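Local coordinates for protein GH62 hydrolase (Scytalidium thermophilum, PDB 4PVA) that probably cleaves arabinofuranosyl side groups from arabinoxylan as an alpha-L-arabinofuranosidase of family GH62, at residues 32-37 with 81-86; 59-64 with 72-77. All blocks are in the same frame, centred on the assembly; numbering follows the deposited sequence.

Contact 1 of 2, residues 32-37 with 81-86; sequences LVFPKN and EANNAP
Asn-83 and Lys-36 carry most of this meeting of two loops on the rim of a beta-propeller, the fold of GH62 enzymes. Residues 32-37 run between strands 26-28 and 44-53; residues 81-86 lie between strands 68-76 and 88-89. Leu-32 and Val-33 form a classic beta bulge opposite Leu-337, so the first loop is also tied to strand 336-341 near the C-terminus.

The direct polar bonds come first. Asn-83 OD1 accepts the backbone N of Phe-34 at 2.9 Å, with the donor tilted 30° from the carbonyl plane. The amide gets there because Asn-83 CG lies anti to its own backbone N (chi1 -161°). From the other loop, Lys-36 bends at its second torsion and then extends fully, so that NZ reaches Ala-85 O at 2.7 Å. Phe-87, the residue just after Pro-86, is a cation-pi partner of the ammonium.

Two waters add to the polar seam. One gives a hydrogen bond to Leu-32 O and accepts one from Asn-83 N, bridging two backbone atoms whose angle is too poor for a direct bond. The other accepts from Lys-36 NZ at 2.8 Å and sits close to both Phe-34 O and Asn-83 OD1, though it cannot serve every acceptor around it at once.

Apolar contact is slighter: Val-33 CG2 touches Ala-82 CB at 3.9 Å. Two oxygens make close van der Waals contacts as well. Leu-32 O lies 3.2 Å from Asn-83 CB. The amide of Asn-83 and the ring of Phe-34 stand with their planes 59° apart, and OD1, already holding the Phe-34 N-H, lies at the ring edge, 3.5 Å from Phe-34 CD1.

Contact 2 of 2, residues 59-64 with 72-77; sequences VFASTA and VYFNFT
Val-59 pairs with Phe-74 in the beta hairpin of strands 56-65 and 68-76, the middle strands of a four-stranded antiparallel propeller blade. Two hydrogen-bonded pairs, Val-59 with Phe-74 and Ala-61 with Val-72, flank the non-hydrogen-bonded pair Phe-60 with Tyr-73; Val-72 N to Ala-61 O is 2.8 Å.

On the face bearing Val-59, the Phe-74 ring turns back under its neighbour: CG sits between the backbone N and carbonyl carbon (chi1 58°), and Val-59 CB lies over the ring 3.9 Å from its centroid, a CH-pi contact. The two methyls diverge, CG1 against Phe-74 CZ, while CG2 meets Phe-76 CE2 at 3.7 Å. On the other face Tyr-73 CD1 rests over the Phe-60 ring, 3.5 Å from Phe-60 CZ, with the planes 48° apart.

Further out, Trp-137 meets the Phe-60 ring at about a right angle and Phe-87 meets Phe-74. A leucine in place of Tyr-73 would probably leave His-58 ND1 and the Asn-75 amide without their shared hydroxyl and open a gap beside Phe-60. The hydrogen bond from the Asn-75 amide is nearly straight: Asn-75 ND2 donates to Tyr-73 OH at 3.0 Å, at 170°.

Contact 2 is nested within the length of chain that contact 1 closes, and their centres lie 9 Å apart. Two phenylalanines of contact 2 receive side chains of contact 1: Ala-82 CB packs on Phe-76 CD2 at 3.7 Å and Val-33 CG1 on Phe-74 CZ at 4.0 Å, so both loops of contact 1 lean on the hairpin face that carries Val-59. Ala-85 CB comes within 3.3 Å of Asn-75 O. Contact 1 sits farther out, about 20 Å from the chain centre against about 13 Å for contact 2. Toward the C-terminal end of 59-64 the Thr-63 side chain is about 5 Å from a bound phosphate ion, probably from the crystallisation solution, though perhaps marking a pocket.

Contact 1 of 2, residues 32-37 with 81-86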
loop_
_atom_site.group_PDB
_atom_site.type_symbol
_atom_site.label_atom_id
_atom_site.label_comp_id
_atom_site.label_asym_id
_atom_site.label_seq_id
_atom_site.Cartn_x
_atom_site.Cartn_y
_atom_site.Cartn_z
ATOM N N LEU A 32 10.612 -13.158 -4.636
ATOM C CA LEU A 32 11.796 -12.348 -4.841
ATOM C C LEU A 32 12.506 -11.908 -3.572
ATOM O O LEU A 32 13.728 -11.640 -3.616
ATOM C CB LEU A 32 11.446 -11.079 -5.604
ATOM C CG LEU A 32 10.889 -11.236 -7.008
ATOM C CD1 LEU A 32 10.548 -9.858 -7.585
ATOM C CD2 LEU A 32 11.842 -11.955 -7.923
ATOM N N VAL A 33 11.787 -11.774 -2.464
ATOM C CA VAL A 33 12.383 -11.307 -1.213
ATOM C C VAL A 33 11.898 -12.141 -0.044
ATOM O O VAL A 33 10.683 -12.244 0.185
ATOM C CB VAL A 33 12.124 -9.818 -0.944
ATOM C CG1 VAL A 33 12.858 -9.382 0.324
ATOM C CG2 VAL A 33 12.560 -8.965 -2.103
ATOM N N PHE A 34 12.869 -12.750 0.643
ATOM C CA PHE A 34 12.675 -13.621 1.784
ATOM C C PHE A 34 13.197 -12.924 3.047
ATOM O O PHE A 34 14.042 -12.047 2.980
ATOM C CB PHE A 34 13.490 -14.935 1.618
ATOM C CG PHE A 34 12.962 -15.861 0.578
ATOM C CD1 PHE A 34 13.051 -15.551 -0.784
ATOM C CD2 PHE A 34 12.379 -17.056 0.942
ATOM C CE1 PHE A 34 12.578 -16.433 -1.738
ATOM C CE2 PHE A 34 11.889 -17.925 -0.008
ATOM C CZ PHE A 34 11.969 -17.603 -1.340
ATOM N N PRO A 35 12.718 -13.346 4.218
ATOM C CA PRO A 35 13.377 -12.933 5.438
ATOM C C PRO A 35 14.844 -13.370 5.453
ATOM O O PRO A 35 15.202 -14.390 4.854
ATOM C CB PRO A 35 12.643 -13.710 6.515
ATOM C CG PRO A 35 11.405 -14.171 5.933
ATOM C CD PRO A 35 11.634 -14.291 4.464
ATOM N N LYS A 36 15.671 -12.620 6.164
ATOM C CA LYS A 36 17.060 -12.979 6.300
ATOM C C LYS A 36 17.169 -14.121 7.301
ATOM O O LYS A 36 16.333 -14.291 8.189
ATOM C CB LYS A 36 17.889 -11.794 6.768
ATOM C CG LYS A 36 17.835 -10.573 5.887
ATOM C CD LYS A 36 18.254 -10.876 4.459
ATOM C CE LYS A 36 18.231 -9.624 3.607
ATOM N NZ LYS A 36 18.504 -9.888 2.166
ATOM N N ASN A 37 18.211 -14.918 7.147
ATOM C CA ASN A 37 18.552 -15.888 8.161
ATOM C C ASN A 37 19.449 -15.144 9.150
ATOM O O ASN A 37 20.667 -15.192 9.069
ATOM C CB ASN A 37 19.250 -17.090 7.527
ATOM C CG ASN A 37 19.601 -18.174 8.534
ATOM O OD1 ASN A 37 19.271 -18.089 9.723
ATOM N ND2 ASN A 37 20.276 -19.219 8.051
ATOM N N GLU A 81 18.131 -10.040 -8.093
ATOM C CA GLU A 81 19.119 -9.823 -7.033
ATOM C C GLU A 81 18.542 -9.161 -5.788
ATOM O O GLU A 81 19.249 -8.939 -4.818
ATOM C CB GLU A 81 20.312 -8.986 -7.555
ATOM C CG GLU A 81 21.056 -9.635 -8.711
ATOM C CD GLU A 81 21.564 -11.028 -8.373
ATOM O OE1 GLU A 81 21.967 -11.257 -7.208
ATOM O OE2 GLU A 81 21.542 -11.904 -9.273
ATOM N N ALA A 82 17.242 -8.857 -5.794
ATOM C CA ALA A 82 16.598 -8.230 -4.632
ATOM C C ALA A 82 16.771 -9.018 -3.348
ATOM O O ALA A 82 16.907 -8.440 -2.267
ATOM C CB ALA A 82 15.109 -8.020 -4.892
ATOM N N ASN A 83 16.768 -10.351 -3.450
ATOM C CA ASN A 83 16.885 -11.208 -2.265
ATOM C C ASN A 83 18.256 -11.109 -1.607
ATOM O O ASN A 83 18.404 -11.474 -0.466
ATOM C CB ASN A 83 16.576 -12.668 -2.581
ATOM C CG ASN A 83 16.240 -13.482 -1.348
ATOM O OD1 ASN A 83 15.493 -13.043 -0.463
ATOM N ND2 ASN A 83 16.781 -14.696 -1.282
ATOM N N ASN A 84 19.229 -10.597 -2.343
ATOM C CA ASN A 84 20.558 -10.367 -1.797
ATOM C C ASN A 84 20.809 -8.972 -1.313
ATOM O O ASN A 84 21.916 -8.671 -0.839
ATOM C CB ASN A 84 21.611 -10.727 -2.839
ATOM C CG ASN A 84 21.546 -12.172 -3.221
ATOM O OD1 ASN A 84 21.273 -13.037 -2.380
ATOM N ND2 ASN A 84 21.748 -12.449 -4.509
ATOM N N ALA A 85 19.789 -8.116 -1.379
ATOM C CA ALA A 85 19.923 -6.749 -0.891
ATOM C C ALA A 85 19.995 -6.770 0.632
ATOM O O ALA A 85 19.175 -7.427 1.277
ATOM C CB ALA A 85 18.736 -5.915 -1.350
ATOM N N PRO A 86 20.966 -6.063 1.223
ATOM C CA PRO A 86 20.970 -5.956 2.686
ATOM C C PRO A 86 19.750 -5.199 3.186
ATOM O O PRO A 86 19.336 -4.233 2.547
ATOM C CB PRO A 86 22.234 -5.135 2.993
ATOM C CG PRO A 86 22.567 -4.465 1.687
ATOM C CD PRO A 86 22.076 -5.328 0.592
HETATM O O HOH W 1 15.333 -11.664 -5.853
HETATM O O HOH W 2 16.316 -11.563 1.721
#

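Contact 2 of 2, residues 59-64 with 72-77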
loop_
_atom_site.group_PDB
_atom_site.type_symbol
_atom_site.label_atom_id
_atom_site.label_comp_id
_atom_site.label_asym_id
_atom_site.label_seq_id
_atom_site.Cartn_x
_atom_site.Cartn_y
_atom_site.Cartn_z
ATOM N N VAL A 59 12.656 0.089 -1.676
ATOM C CA VAL A 59 11.537 -0.639 -1.100
ATOM C C VAL A 59 11.500 -0.497 0.413
ATOM O O VAL A 59 12.520 -0.580 1.085
ATOM C CB VAL A 59 11.585 -2.134 -1.475
ATOM C CG1 VAL A 59 10.374 -2.882 -0.912
ATOM C CG2 VAL A 59 11.648 -2.295 -2.986
ATOM N N PHE A 60 10.296 -0.258 0.944
ATOM C CA PHE A 60 10.032 -0.364 2.375
ATOM C C PHE A 60 9.028 -1.478 2.541
ATOM O O PHE A 60 8.083 -1.596 1.750
ATOM C CB PHE A 60 9.483 0.942 2.959
ATOM C CG PHE A 60 10.409 2.136 2.778
ATOM C CD1 PHE A 60 10.528 2.750 1.532
ATOM C CD2 PHE A 60 11.163 2.615 3.826
ATOM C CE1 PHE A 60 11.386 3.817 1.342
ATOM C CE2 PHE A 60 11.995 3.707 3.644
ATOM C CZ PHE A 60 12.092 4.292 2.402
ATOM N N ALA A 61 9.214 -2.325 3.533
ATOM C CA ALA A 61 8.356 -3.457 3.812
ATOM C C ALA A 61 8.269 -3.695 5.307
ATOM O O ALA A 61 9.083 -3.148 6.074
ATOM C CB ALA A 61 8.870 -4.716 3.108
ATOM N N SER A 62 7.312 -4.499 5.744
ATOM C CA SER A 62 7.222 -4.866 7.139
ATOM C C SER A 62 7.800 -6.212 7.374
ATOM O O SER A 62 7.727 -7.113 6.550
ATOM C CB SER A 62 5.812 -4.858 7.637
ATOM O OG SER A 62 5.275 -3.528 7.496
ATOM N N THR A 63 8.407 -6.356 8.533
ATOM C CA THR A 63 8.815 -7.643 9.075
ATOM C C THR A 63 7.716 -8.130 9.989
ATOM O O THR A 63 7.172 -7.357 10.786
ATOM C CB THR A 63 10.159 -7.549 9.828
ATOM O OG1 THR A 63 10.020 -6.625 10.925
ATOM C CG2 THR A 63 11.236 -7.082 8.921
ATOM N N ALA A 64 7.381 -9.420 9.896
ATOM C CA ALA A 64 6.355 -10.003 10.726
ATOM C C ALA A 64 6.855 -11.272 11.369
ATOM O O ALA A 64 7.462 -12.099 10.689
ATOM C CB ALA A 64 5.138 -10.304 9.880
ATOM N N VAL A 72 11.534 -2.490 7.334
ATOM C CA VAL A 72 12.856 -2.526 6.710
ATOM C C VAL A 72 12.871 -1.663 5.476
ATOM O O VAL A 72 11.831 -1.502 4.816
ATOM C CB VAL A 72 13.310 -3.939 6.283
ATOM C CG1 VAL A 72 13.666 -4.769 7.490
ATOM C CG2 VAL A 72 12.313 -4.655 5.370
ATOM N N TYR A 73 14.036 -1.127 5.153
ATOM C CA TYR A 73 14.311 -0.497 3.892
ATOM C C TYR A 73 15.403 -1.299 3.165
ATOM O O TYR A 73 16.380 -1.724 3.795
ATOM C CB TYR A 73 14.778 0.945 4.108
ATOM C CG TYR A 73 15.438 1.548 2.901
ATOM C CD1 TYR A 73 14.686 2.031 1.842
ATOM C CD2 TYR A 73 16.823 1.592 2.805
ATOM C CE1 TYR A 73 15.280 2.570 0.720
ATOM C CE2 TYR A 73 17.440 2.111 1.679
ATOM C CZ TYR A 73 16.685 2.602 0.640
ATOM O OH TYR A 73 17.334 3.113 -0.475
ATOM N N PHE A 74 15.282 -1.417 1.855
ATOM C CA PHE A 74 16.354 -1.949 1.041
ATOM C C PHE A 74 16.240 -1.410 -0.383
ATOM O O PHE A 74 15.185 -0.938 -0.803
ATOM C CB PHE A 74 16.372 -3.479 1.082
ATOM C CG PHE A 74 15.101 -4.147 0.639
ATOM C CD1 PHE A 74 14.002 -4.245 1.491
ATOM C CD2 PHE A 74 15.004 -4.708 -0.618
ATOM C CE1 PHE A 74 12.854 -4.897 1.078
ATOM C CE2 PHE A 74 13.836 -5.346 -1.034
ATOM C CZ PHE A 74 12.766 -5.438 -0.176
ATOM N N ASN A 75 17.336 -1.522 -1.144
ATOM C CA ASN A 75 17.334 -1.117 -2.520
ATOM C C ASN A 75 18.073 -2.139 -3.369
ATOM O O ASN A 75 18.809 -2.980 -2.841
ATOM C CB ASN A 75 17.870 0.310 -2.707
ATOM C CG ASN A 75 19.319 0.461 -2.264
ATOM O OD1 ASN A 75 20.218 -0.217 -2.778
ATOM N ND2 ASN A 75 19.556 1.346 -1.341
ATOM N N PHE A 76 17.826 -2.074 -4.664
ATOM C CA PHE A 76 18.431 -2.993 -5.627
ATOM C C PHE A 76 18.226 -2.405 -7.009
ATOM O O PHE A 76 17.414 -1.500 -7.205
ATOM C CB PHE A 76 17.814 -4.403 -5.499
ATOM C CG PHE A 76 16.302 -4.442 -5.701
ATOM C CD1 PHE A 76 15.756 -4.562 -6.972
ATOM C CD2 PHE A 76 15.434 -4.356 -4.626
ATOM C CE1 PHE A 76 14.378 -4.592 -7.168
ATOM C CE2 PHE A 76 14.055 -4.398 -4.836
ATOM C CZ PHE A 76 13.542 -4.501 -6.095
ATOM N N THR A 77 18.932 -2.947 -7.996
ATOM C CA THR A 77 18.747 -2.567 -9.376
ATOM C C THR A 77 18.155 -3.661 -10.249
ATOM O O THR A 77 17.698 -3.364 -11.331
ATOM C CB THR A 77 20.090 -2.134 -10.021
ATOM O OG1 THR A 77 21.048 -3.206 -9.952
ATOM C CG2 THR A 77 20.644 -0.941 -9.297
#